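Lmo1076 protein (Listeria monocytogenes serovar 1/2a, PDB 5JQC) is a putative secreted autolysin, probably an amidase that cuts the bacterial cell wall; the chain here holds three SH3-like GW domains. Local coordinates at residues Y158-F161 with K166-G169; A145-Q150 with F176-K181; V206-T209 with S213-K216; P125-A130 with G151-R156; A221-K226 with F244-K249. One frame throughout, in Å; residues are numbered along the deposited sequence.

Contact 1 of 5, residues Y158-F161 with K166-G169; sequences YYQF and KTIG
F161 meets I168 and G169 across a beta hairpin, formed by strands 156-163 and 166-172 of the middle GW domain, an SH3-like fold. The two short segments run antiparallel, at 151° to one another.

Backbone hydrogen bonding sets the register. F161 N donates a hydrogen bond to G169 O at 3.0 Å, the donor lying almost on the extension of the carbonyl bond. The second bond comes from a different residue, since I168 N donates to F161 O at 2.8 Å and in the carbonyl plane. F161 therefore faces two residues of the partner strand, as in a beta bulge, and G169 fits there with a phi of 154° that a side chain would hardly tolerate.

Apolar packing accompanies these bonds. The F161 ring, with CG held between the backbone N and the carbonyl carbon (chi1 72°), reaches across to I168, and its CZ touches I168 CB at 3.5 Å. I168 CG2 lies equally close to the same CZ, while I168 CG1 meets F161 CE2 at 3.8 Å. F176 meets the F161 ring edge-to-face.

A looser contact joins the neighbouring side chains, where Q160 NE2 lies 3.7 Å from T167 CG2. T167 OG1 turns instead to the Q162 side chain. G169 O also receives a C-H contact, from Q160 CA at 3.2 Å.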
# COMPACT_ATOMS: atom_id res chain seq x y z
N TYR A 158 1.80 -3.10 1.40
CA TYR A 158 2.23 -2.59 0.11
C TYR A 158 1.83 -1.13 -0.01
O TYR A 158 0.65 -0.78 0.19
CB TYR A 158 1.59 -3.38 -1.02
CG TYR A 158 2.09 -4.81 -1.05
CD1 TYR A 158 3.30 -5.11 -1.66
CD2 TYR A 158 1.38 -5.84 -0.44
CE1 TYR A 158 3.79 -6.38 -1.69
CE2 TYR A 158 1.87 -7.15 -0.47
CZ TYR A 158 3.08 -7.40 -1.10
OH TYR A 158 3.59 -8.68 -1.13
N TYR A 159 2.78 -0.27 -0.35
CA TYR A 159 2.52 1.16 -0.54
C TYR A 159 2.33 1.46 -2.01
O TYR A 159 3.13 1.02 -2.84
CB TYR A 159 3.69 2.00 -0.05
CG TYR A 159 3.78 2.12 1.43
CD1 TYR A 159 2.68 1.89 2.23
CD2 TYR A 159 4.98 2.48 2.01
CE1 TYR A 159 2.78 2.01 3.60
CE2 TYR A 159 5.10 2.60 3.37
CZ TYR A 159 4.00 2.38 4.17
OH TYR A 159 4.13 2.50 5.53
N GLN A 160 1.30 2.23 -2.32
CA GLN A 160 1.20 2.85 -3.63
C GLN A 160 1.96 4.17 -3.58
O GLN A 160 1.82 4.93 -2.62
CB GLN A 160 -0.26 3.07 -4.02
CG GLN A 160 -0.43 3.44 -5.47
CD GLN A 160 -1.84 3.74 -5.84
OE1 GLN A 160 -2.61 4.25 -5.03
NE2 GLN A 160 -2.22 3.42 -7.08
N PHE A 161 2.76 4.44 -4.60
CA PHE A 161 3.73 5.53 -4.49
C PHE A 161 3.93 6.25 -5.82
O PHE A 161 3.70 5.70 -6.90
CB PHE A 161 5.10 5.02 -4.01
CG PHE A 161 5.84 4.21 -5.05
CD1 PHE A 161 5.49 2.91 -5.31
CD2 PHE A 161 6.86 4.78 -5.78
CE1 PHE A 161 6.14 2.19 -6.27
CE2 PHE A 161 7.52 4.06 -6.73
CZ PHE A 161 7.16 2.76 -6.98
N LYS A 166 4.23 11.32 -10.73
CA LYS A 166 3.53 10.25 -11.44
C LYS A 166 3.40 9.01 -10.54
O LYS A 166 4.40 8.52 -10.00
CB LYS A 166 4.27 9.89 -12.74
CG LYS A 166 3.86 10.71 -13.98
CD LYS A 166 4.33 12.16 -13.91
CE LYS A 166 3.87 13.01 -15.11
NZ LYS A 166 4.16 14.47 -14.90
N THR A 167 2.17 8.51 -10.40
CA THR A 167 1.92 7.26 -9.68
C THR A 167 2.59 6.09 -10.39
O THR A 167 2.25 5.77 -11.54
CB THR A 167 0.42 7.00 -9.55
OG1 THR A 167 -0.20 8.08 -8.86
CG2 THR A 167 0.17 5.68 -8.78
N ILE A 168 3.51 5.42 -9.71
CA ILE A 168 4.28 4.34 -10.33
C ILE A 168 3.59 2.99 -10.17
O ILE A 168 3.56 2.18 -11.10
CB ILE A 168 5.70 4.31 -9.75
CG1 ILE A 168 6.36 5.68 -9.95
CG2 ILE A 168 6.51 3.23 -10.41
CD1 ILE A 168 6.52 6.05 -11.41
N GLY A 169 3.06 2.72 -8.99
CA GLY A 169 2.54 1.39 -8.72
C GLY A 169 2.59 1.10 -7.23
O GLY A 169 2.47 2.01 -6.41

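Contact 2 of 5, residues A145-Q150 with F176-K181; sequences AKIIKQ and FHVYDK
I147 and F176 pack against each other in the hydrophobic core of an SH3-like GW domain, where the curled antiparallel sheet brings strand 144-153 across the short strand 176-178. Strand 103-112 lies between the two in the sheet order. The segments cross almost at right angles (-85°) with their axes 9.4 Å apart, so they meet through side chains alone.

The principal bump is the outer end of I147. Its CD1 enters the hollow between the F176 ring and the V178 side chain, 3.6 Å from F176 CD2 and 4.2 Å from V178 CG2. One bond further in, I147 CG1 covers the next ring atom, F176 CE2, at 3.8 Å. The two side chains lie alongside each other and point opposite ways, so the branch of I147 follows the CD2-CE2 side of the ring, at an oblique approach. I147 takes up this position with a chi2 of 142°, away from a staggered value, which turns CD1 into the hollow.

F176 is itself a bump, its CG anti to the carbonyl carbon (chi1 -59°), and the ring points inward from the strand. Y159 adds an edge-to-face ring contact to it, and L171 packs on it as well, while L106 and Y159 touch I147. The core is thus assembled from successive strands of one domain. The methyl group of A145 lies at the edge of the ring, near its plane, with A145 CB 4.3 Å from F176 CE2.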
# COMPACT_ATOMS: atom_id res chain seq x y z
N ALA A 145 9.99 9.49 -3.01
CA ALA A 145 8.68 9.06 -3.45
C ALA A 145 7.63 9.57 -2.48
O ALA A 145 7.91 9.80 -1.30
CB ALA A 145 8.61 7.53 -3.57
N LYS A 146 6.42 9.76 -3.00
CA LYS A 146 5.27 10.11 -2.19
C LYS A 146 4.40 8.87 -2.05
O LYS A 146 4.02 8.25 -3.05
CB LYS A 146 4.49 11.27 -2.82
CG LYS A 146 3.39 11.79 -1.92
CD LYS A 146 2.58 12.89 -2.59
CE LYS A 146 1.44 13.32 -1.69
NZ LYS A 146 0.45 14.16 -2.41
N ILE A 147 4.09 8.51 -0.81
CA ILE A 147 3.28 7.33 -0.51
C ILE A 147 1.84 7.79 -0.33
O ILE A 147 1.54 8.60 0.55
CB ILE A 147 3.81 6.63 0.75
CG1 ILE A 147 5.16 5.96 0.44
CG2 ILE A 147 2.76 5.68 1.29
CD1 ILE A 147 6.17 6.03 1.58
N ILE A 148 0.94 7.28 -1.18
CA ILE A 148 -0.43 7.80 -1.24
C ILE A 148 -1.49 6.79 -0.81
O ILE A 148 -2.65 7.18 -0.60
CB ILE A 148 -0.76 8.31 -2.66
CG1 ILE A 148 -0.84 7.13 -3.62
CG2 ILE A 148 0.30 9.31 -3.11
CD1 ILE A 148 -0.93 7.53 -5.07
N LYS A 149 -1.15 5.51 -0.65
CA LYS A 149 -2.14 4.52 -0.28
C LYS A 149 -1.42 3.29 0.25
O LYS A 149 -0.29 3.00 -0.16
CB LYS A 149 -3.02 4.16 -1.48
CG LYS A 149 -4.41 3.70 -1.16
CD LYS A 149 -5.05 3.15 -2.42
CE LYS A 149 -6.56 3.08 -2.31
NZ LYS A 149 -7.17 2.87 -3.64
N GLN A 150 -2.09 2.55 1.13
CA GLN A 150 -1.57 1.26 1.58
C GLN A 150 -2.65 0.20 1.47
O GLN A 150 -3.85 0.50 1.40
CB GLN A 150 -1.05 1.30 3.02
CG GLN A 150 -2.09 1.53 4.08
CD GLN A 150 -1.55 1.26 5.46
OE1 GLN A 150 -0.48 1.72 5.80
NE2 GLN A 150 -2.28 0.47 6.25
N PHE A 176 10.73 1.10 1.52
CA PHE A 176 10.79 2.54 1.72
C PHE A 176 11.42 2.89 3.06
O PHE A 176 11.21 2.21 4.07
CB PHE A 176 9.41 3.18 1.70
CG PHE A 176 8.65 2.97 0.45
CD1 PHE A 176 8.05 1.75 0.18
CD2 PHE A 176 8.44 4.03 -0.43
CE1 PHE A 176 7.29 1.57 -0.96
CE2 PHE A 176 7.68 3.86 -1.57
CZ PHE A 176 7.11 2.63 -1.84
N HIS A 177 12.15 4.01 3.07
CA HIS A 177 12.52 4.72 4.29
C HIS A 177 11.61 5.94 4.38
O HIS A 177 11.76 6.89 3.60
CB HIS A 177 13.99 5.14 4.27
CG HIS A 177 14.38 5.97 5.46
ND1 HIS A 177 14.97 5.42 6.58
CD2 HIS A 177 14.26 7.30 5.71
CE1 HIS A 177 15.20 6.38 7.46
NE2 HIS A 177 14.78 7.52 6.96
N VAL A 178 10.68 5.93 5.32
CA VAL A 178 9.70 7.01 5.41
C VAL A 178 10.28 8.15 6.23
O VAL A 178 10.79 7.94 7.34
CB VAL A 178 8.38 6.51 6.01
CG1 VAL A 178 7.32 7.61 5.91
CG2 VAL A 178 7.92 5.24 5.30
N TYR A 179 10.18 9.37 5.69
CA TYR A 179 10.60 10.55 6.43
C TYR A 179 9.57 10.89 7.50
O TYR A 179 8.37 10.74 7.28
CB TYR A 179 10.78 11.75 5.49
CG TYR A 179 11.80 11.49 4.39
CD1 TYR A 179 13.09 11.12 4.69
CD2 TYR A 179 11.45 11.63 3.05
CE1 TYR A 179 14.01 10.90 3.70
CE2 TYR A 179 12.34 11.41 2.06
CZ TYR A 179 13.63 11.04 2.37
OH TYR A 179 14.54 10.82 1.37
N ASP A 180 10.08 11.31 8.66
CA ASP A 180 9.24 11.93 9.69
C ASP A 180 8.71 13.25 9.19
O ASP A 180 9.45 14.03 8.58
CB ASP A 180 10.03 12.23 10.96
CG ASP A 180 10.69 11.01 11.56
OD1 ASP A 180 10.05 9.93 11.58
OD2 ASP A 180 11.85 11.17 12.02
N LYS A 181 7.43 13.53 9.48
CA LYS A 181 6.87 14.86 9.24
C LYS A 181 7.32 15.84 10.32
O LYS A 181 7.55 15.46 11.47
CB LYS A 181 5.34 14.83 9.21
CG LYS A 181 4.76 13.98 8.10
CD LYS A 181 3.25 13.93 8.24
CE LYS A 181 2.60 13.32 7.01
NZ LYS A 181 2.77 14.20 5.82

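Contact 3 of 5, residues V206-T209 with S213-K216; sequences VYNT and SMNK
The CD1-CE1 side of the Y207 ring lies beside the backbone carbonyls of S213 and M214, a selenomethionine. From CB the side chain sets off away from 213-216, but CG stands anti to the backbone N (chi1 172°) and the ring swings back. Y207 CD1 comes to 3.7 Å from S213 O, and the next atom, Y207 CE1, lies 3.9 Å from M214 O; both carbonyls approach obliquely. Beyond them CZ and OH run on without touching 213-216. One face of the ring is covered towards its rim by N208 CB. Y203 meets the ring edge-to-face, W241 packs on it too, and the nearest atoms of the side chain and a bound PEG molecule are about 3 Å apart.

The ring projects from a type II beta turn, V206 to T209, in the loop between strands 201-202 and 218-219 of the third GW domain. N208 supplies the positive phi of that turn, and its N donates to S213 O at 3.0 Å, from well above the carbonyl plane. V206 O takes both T209 N, at 3.2 Å, and T209 OG1, at 2.6 Å, from the same face. S213 OG makes a weak and unsettled hydrogen bond to V206 O, its proton having another acceptor within reach, and is also hydrogen-bonded to S210 OG.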
# COMPACT_ATOMS: atom_id res chain seq x y z
N VAL A 206 15.73 19.71 9.40
CA VAL A 206 15.21 19.04 10.59
C VAL A 206 15.44 17.55 10.43
O VAL A 206 15.21 16.99 9.35
CB VAL A 206 13.73 19.36 10.80
CG1 VAL A 206 13.17 18.59 11.98
CG2 VAL A 206 13.50 20.89 10.97
N TYR A 207 15.89 16.89 11.51
CA TYR A 207 16.48 15.56 11.37
C TYR A 207 15.47 14.55 10.83
O TYR A 207 14.36 14.39 11.37
CB TYR A 207 17.03 15.07 12.72
CG TYR A 207 17.48 13.62 12.69
CD1 TYR A 207 18.70 13.25 12.11
CD2 TYR A 207 16.70 12.61 13.26
CE1 TYR A 207 19.12 11.92 12.09
CE2 TYR A 207 17.10 11.28 13.24
CZ TYR A 207 18.31 10.94 12.65
OH TYR A 207 18.71 9.63 12.64
N ASN A 208 15.85 13.89 9.73
CA ASN A 208 15.13 12.76 9.14
C ASN A 208 13.81 13.18 8.52
O ASN A 208 12.84 12.39 8.47
CB ASN A 208 14.92 11.63 10.16
CG ASN A 208 14.64 10.30 9.50
OD1 ASN A 208 13.67 9.63 9.83
ND2 ASN A 208 15.48 9.93 8.55
N THR A 209 13.74 14.41 8.04
CA THR A 209 12.56 14.89 7.35
C THR A 209 12.72 14.91 5.83
O THR A 209 11.74 15.18 5.11
CB THR A 209 12.19 16.30 7.87
OG1 THR A 209 13.28 17.19 7.64
CG2 THR A 209 11.94 16.25 9.37
N SER A 213 18.70 15.44 5.16
CA SER A 213 18.77 15.61 6.60
C SER A 213 18.85 14.27 7.33
O SER A 213 18.57 14.19 8.53
CB SER A 213 17.58 16.44 7.10
OG SER A 213 16.37 15.98 6.51
N MSE A 214 19.23 13.20 6.62
CA MSE A 214 19.43 11.90 7.25
C MSE A 214 20.84 11.78 7.83
O MSE A 214 21.04 11.05 8.80
CB MSE A 214 19.16 10.75 6.27
CG MSE A 214 17.75 10.76 5.73
SE MSE A 214 17.34 9.11 4.89
CE MSE A 214 17.72 9.52 3.04
N ASN A 215 21.81 12.53 7.28
CA ASN A 215 23.21 12.38 7.66
C ASN A 215 23.84 13.68 8.11
O ASN A 215 23.79 14.70 7.40
CB ASN A 215 24.03 11.80 6.51
CG ASN A 215 24.11 10.30 6.59
OD1 ASN A 215 23.26 9.61 6.02
ND2 ASN A 215 25.10 9.78 7.32
N LYS A 216 24.49 13.62 9.28
CA LYS A 216 25.05 14.80 9.93
C LYS A 216 26.08 15.50 9.05
O LYS A 216 26.75 14.88 8.22
CB LYS A 216 25.66 14.43 11.29
CG LYS A 216 26.93 13.58 11.27
CD LYS A 216 27.19 12.92 12.64
CE LYS A 216 26.19 11.78 12.92
NZ LYS A 216 26.41 11.08 14.22

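Contact 4 of 5, residues P125-A130 with G151-R156; sequences PGTVNA and GQISGR
I153 extends its side chain from the end of strand 144-153 onto the loop at P125 and T127, within the middle GW domain. The contact is small and lies near the surface.

I153 is stretched to full length. CG1 is anti to the backbone N (chi1 -168°) and chi2 is likewise close to 180°, so CD1 becomes the leading atom. It lies 3.5 Å from P125 O and 4.0 Å from T127 CG2. The other branch, CG2, takes the position between the backbone N and the carbonyl carbon and touches the same oxygen at 3.6 Å, so that both methyl groups approach P125 O from the same side.

In T127, OG1 occupies the place between its own N and carbonyl carbon (chi1 63°), where it is hydrogen-bonded to V124 O, and CG2 is thereby directed at I153. The two side chains pass at a slant. G126, with a phi of 92°, turns the chain between P125 and T127.

Each segment is shaped by its own turn. T127 to A130 form a type II turn, closed by A130 N to T127 O at 3.2 Å. I153 to R156 form a type I' turn that links strands 144-153 and 156-163, with I153 and R156 bonded in both directions, R156 N to I153 O at 2.9 Å. Y158 packs on both P125 and I153.

Since the cross-contact consists of methyl groups against a carbonyl oxygen and another methyl, it rests on shape and van der Waals attraction, and probably gives little directional restraint.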
# COMPACT_ATOMS: atom_id res chain seq x y z
N PRO A 125 -0.45 -7.19 -4.73
CA PRO A 125 -0.27 -8.44 -5.48
C PRO A 125 -1.27 -9.51 -5.07
O PRO A 125 -1.59 -9.67 -3.89
CB PRO A 125 1.17 -8.85 -5.15
CG PRO A 125 1.63 -7.94 -4.04
CD PRO A 125 0.79 -6.73 -4.08
N GLY A 126 -1.76 -10.25 -6.06
CA GLY A 126 -2.74 -11.30 -5.88
C GLY A 126 -4.17 -10.84 -6.02
O GLY A 126 -5.07 -11.66 -6.26
N THR A 127 -4.41 -9.54 -5.84
CA THR A 127 -5.76 -9.02 -5.99
C THR A 127 -6.11 -8.93 -7.48
O THR A 127 -5.28 -9.13 -8.36
CB THR A 127 -5.90 -7.66 -5.30
OG1 THR A 127 -5.03 -6.72 -5.94
CG2 THR A 127 -5.50 -7.79 -3.84
N VAL A 128 -7.38 -8.61 -7.75
CA VAL A 128 -7.85 -8.60 -9.12
C VAL A 128 -7.22 -7.42 -9.86
O VAL A 128 -7.09 -6.31 -9.31
CB VAL A 128 -9.39 -8.56 -9.17
CG1 VAL A 128 -9.92 -7.23 -8.64
CG2 VAL A 128 -9.89 -8.84 -10.58
N ASN A 129 -6.76 -7.68 -11.09
CA ASN A 129 -6.09 -6.73 -11.96
C ASN A 129 -4.66 -6.41 -11.52
O ASN A 129 -4.06 -5.45 -12.01
CB ASN A 129 -6.89 -5.43 -12.10
CG ASN A 129 -8.22 -5.65 -12.78
OD1 ASN A 129 -8.29 -6.35 -13.79
ND2 ASN A 129 -9.29 -5.06 -12.24
N ALA A 130 -4.08 -7.19 -10.62
CA ALA A 130 -2.71 -6.95 -10.21
C ALA A 130 -1.74 -7.58 -11.21
O ALA A 130 -1.81 -8.79 -11.47
CB ALA A 130 -2.47 -7.50 -8.80
N GLY A 151 -2.20 -1.05 1.46
CA GLY A 151 -3.08 -2.20 1.49
C GLY A 151 -2.28 -3.40 1.93
O GLY A 151 -1.07 -3.46 1.67
N GLN A 152 -2.92 -4.36 2.60
CA GLN A 152 -2.21 -5.51 3.11
C GLN A 152 -2.75 -6.78 2.49
O GLN A 152 -3.91 -6.84 2.09
CB GLN A 152 -2.30 -5.61 4.62
CG GLN A 152 -1.63 -4.44 5.32
CD GLN A 152 -1.77 -4.51 6.83
OE1 GLN A 152 -2.52 -5.35 7.36
NE2 GLN A 152 -1.05 -3.64 7.54
N ILE A 153 -1.89 -7.78 2.42
CA ILE A 153 -2.26 -9.11 1.97
C ILE A 153 -1.15 -10.07 2.37
O ILE A 153 0.04 -9.75 2.27
CB ILE A 153 -2.54 -9.15 0.45
CG1 ILE A 153 -3.20 -10.47 0.09
CG2 ILE A 153 -1.27 -9.01 -0.34
CD1 ILE A 153 -3.82 -10.44 -1.28
N SER A 154 -1.56 -11.23 2.86
CA SER A 154 -0.63 -12.27 3.28
C SER A 154 0.31 -11.78 4.37
O SER A 154 1.43 -12.27 4.52
CB SER A 154 0.15 -12.83 2.09
OG SER A 154 -0.74 -13.52 1.24
N GLY A 155 -0.16 -10.82 5.16
CA GLY A 155 0.64 -10.28 6.23
C GLY A 155 1.67 -9.26 5.81
O GLY A 155 2.46 -8.82 6.66
N ARG A 156 1.69 -8.86 4.54
CA ARG A 156 2.62 -7.84 4.07
C ARG A 156 1.88 -6.57 3.68
O ARG A 156 0.75 -6.61 3.17
CB ARG A 156 3.45 -8.35 2.87
CG ARG A 156 4.37 -9.50 3.20
CD ARG A 156 4.03 -10.68 2.26
NE ARG A 156 4.37 -11.99 2.83
CZ ARG A 156 4.60 -13.08 2.10
NH1 ARG A 156 4.90 -14.23 2.69
NH2 ARG A 156 4.56 -13.01 0.76

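Contact 5 of 5, residues A221-K226 with F244-K249; sequences AKYNNK and FQVNGK
An edge-to-face (T-shaped) aromatic pair, Y223 with F244, joins the loop ahead of strand 226-236 to strand 239-246 in the third GW domain, an SH3-like fold. F244 turns its edge to the face of Y223. The ring planes stand at 79° and the centroids lie 5.5 Å apart. The leading atom is F244 CE2, 4.3 Å above the plane of the Y223 ring and over its centre. F244 CG sits between the backbone N and the carbonyl carbon (chi1 68°), which carries the ring inward from the strand.

V246, two residues on and on the same side of the strand, adds its CG1 at 4.3 Å from Y223 CD2, approaching obliquely. V251 touches all three of these side chains, and I194 also packs on Y223.

Two turns shape the ends of the contact. Y223 begins a type II turn whose last two residues, N225 and K226, both face I194 in a G1 beta bulge. V246 to K249 form a type I' turn, with V246 N to K249 O at 3.2 Å.

The slightly positive ring edge of F244 against the electron-rich face of Y223 probably gives a weak electrostatic preference, while V246 adds mainly van der Waals contact.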
# COMPACT_ATOMS: atom_id res chain seq x y z
N ALA A 221 30.29 18.59 18.92
CA ALA A 221 31.50 18.73 19.72
C ALA A 221 32.26 19.99 19.35
O ALA A 221 32.73 20.71 20.24
CB ALA A 221 32.40 17.49 19.54
N LYS A 222 32.36 20.29 18.05
CA LYS A 222 33.13 21.43 17.58
C LYS A 222 32.62 22.75 18.16
O LYS A 222 33.40 23.70 18.33
CB LYS A 222 33.10 21.45 16.04
CG LYS A 222 33.49 22.78 15.40
CD LYS A 222 33.74 22.61 13.92
CE LYS A 222 32.57 21.97 13.21
NZ LYS A 222 32.86 21.80 11.76
N TYR A 223 31.33 22.84 18.52
CA TYR A 223 30.74 24.08 19.00
C TYR A 223 30.59 24.13 20.51
O TYR A 223 29.72 24.83 21.03
CB TYR A 223 29.38 24.31 18.34
CG TYR A 223 29.38 24.22 16.83
CD1 TYR A 223 29.09 23.03 16.19
CD2 TYR A 223 29.66 25.34 16.04
CE1 TYR A 223 29.08 22.93 14.81
CE2 TYR A 223 29.66 25.26 14.66
CZ TYR A 223 29.37 24.05 14.06
OH TYR A 223 29.37 23.95 12.68
N ASN A 224 31.43 23.40 21.25
CA ASN A 224 31.25 23.33 22.69
C ASN A 224 31.72 24.60 23.38
O ASN A 224 32.66 25.27 22.94
CB ASN A 224 32.00 22.13 23.26
CG ASN A 224 31.21 20.85 23.11
OD1 ASN A 224 29.98 20.86 23.16
ND2 ASN A 224 31.92 19.75 22.90
N ASN A 225 31.05 24.92 24.49
CA ASN A 225 31.30 26.14 25.25
C ASN A 225 31.24 27.37 24.35
O ASN A 225 32.03 28.31 24.47
CB ASN A 225 32.63 26.06 26.01
CG ASN A 225 32.74 27.10 27.13
OD1 ASN A 225 31.73 27.60 27.64
ND2 ASN A 225 33.97 27.42 27.51
N LYS A 226 30.28 27.37 23.42
CA LYS A 226 30.11 28.43 22.44
C LYS A 226 28.70 29.00 22.57
O LYS A 226 27.74 28.24 22.68
CB LYS A 226 30.34 27.90 21.02
CG LYS A 226 31.10 28.83 20.11
CD LYS A 226 32.50 29.06 20.63
CE LYS A 226 33.25 30.05 19.75
NZ LYS A 226 34.64 30.26 20.22
N PHE A 244 20.42 26.92 14.65
CA PHE A 244 21.24 27.86 15.40
C PHE A 244 22.23 28.57 14.48
O PHE A 244 22.48 28.17 13.34
CB PHE A 244 21.95 27.18 16.58
CG PHE A 244 23.03 26.19 16.18
CD1 PHE A 244 22.71 24.86 15.93
CD2 PHE A 244 24.36 26.58 16.09
CE1 PHE A 244 23.70 23.95 15.57
CE2 PHE A 244 25.36 25.67 15.74
CZ PHE A 244 25.02 24.35 15.48
N GLN A 245 22.79 29.67 15.01
CA GLN A 245 23.72 30.53 14.29
C GLN A 245 24.95 30.82 15.14
O GLN A 245 24.85 31.07 16.35
CB GLN A 245 23.07 31.86 13.91
CG GLN A 245 21.99 31.78 12.87
CD GLN A 245 21.45 33.15 12.52
OE1 GLN A 245 21.44 34.06 13.36
NE2 GLN A 245 21.01 33.31 11.28
N VAL A 246 26.11 30.79 14.50
CA VAL A 246 27.34 31.34 15.06
C VAL A 246 27.88 32.35 14.06
O VAL A 246 27.71 32.17 12.85
CB VAL A 246 28.38 30.25 15.38
CG1 VAL A 246 27.76 29.14 16.22
CG2 VAL A 246 29.00 29.68 14.10
N ASN A 247 28.49 33.42 14.57
CA ASN A 247 28.95 34.54 13.73
C ASN A 247 27.82 35.07 12.85
O ASN A 247 28.06 35.51 11.72
CB ASN A 247 30.16 34.15 12.87
CG ASN A 247 31.33 33.62 13.68
OD1 ASN A 247 31.46 33.90 14.88
ND2 ASN A 247 32.21 32.85 13.03
N GLY A 248 26.58 34.99 13.35
CA GLY A 248 25.43 35.47 12.62
C GLY A 248 25.06 34.68 11.37
O GLY A 248 24.17 35.12 10.64
N LYS A 249 25.71 33.55 11.10
CA LYS A 249 25.35 32.73 9.96
C LYS A 249 24.79 31.39 10.44
O LYS A 249 25.26 30.83 11.44
CB LYS A 249 26.55 32.51 9.01
CG LYS A 249 27.81 31.94 9.65
CD LYS A 249 28.88 31.60 8.60
CE LYS A 249 29.64 32.83 8.11
NZ LYS A 249 30.60 33.33 9.14

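Contacts 1, 2 and 4 belong to the middle GW domain and all reach one antiparallel sheet, contact 4 through 151-156 but not through its loop 125-130. Along the chain contacts 2 and 4 alternate their segments, and contact 1 falls between the two halves of contact 2. Contacts 1 and 2 have centres 10 Å apart and contacts 1 and 4 14 Å, both pairs touching through neighbouring strands 144-153 and 156-163. Contacts 3 and 5 follow in the third domain, with centres 19 Å apart. Contact 2 touches contact 3 where D180 N meets N208 O, so the two domains touch there. Contacts 4 and 5, with centres 51 Å apart, reflect an elongated, modular chain.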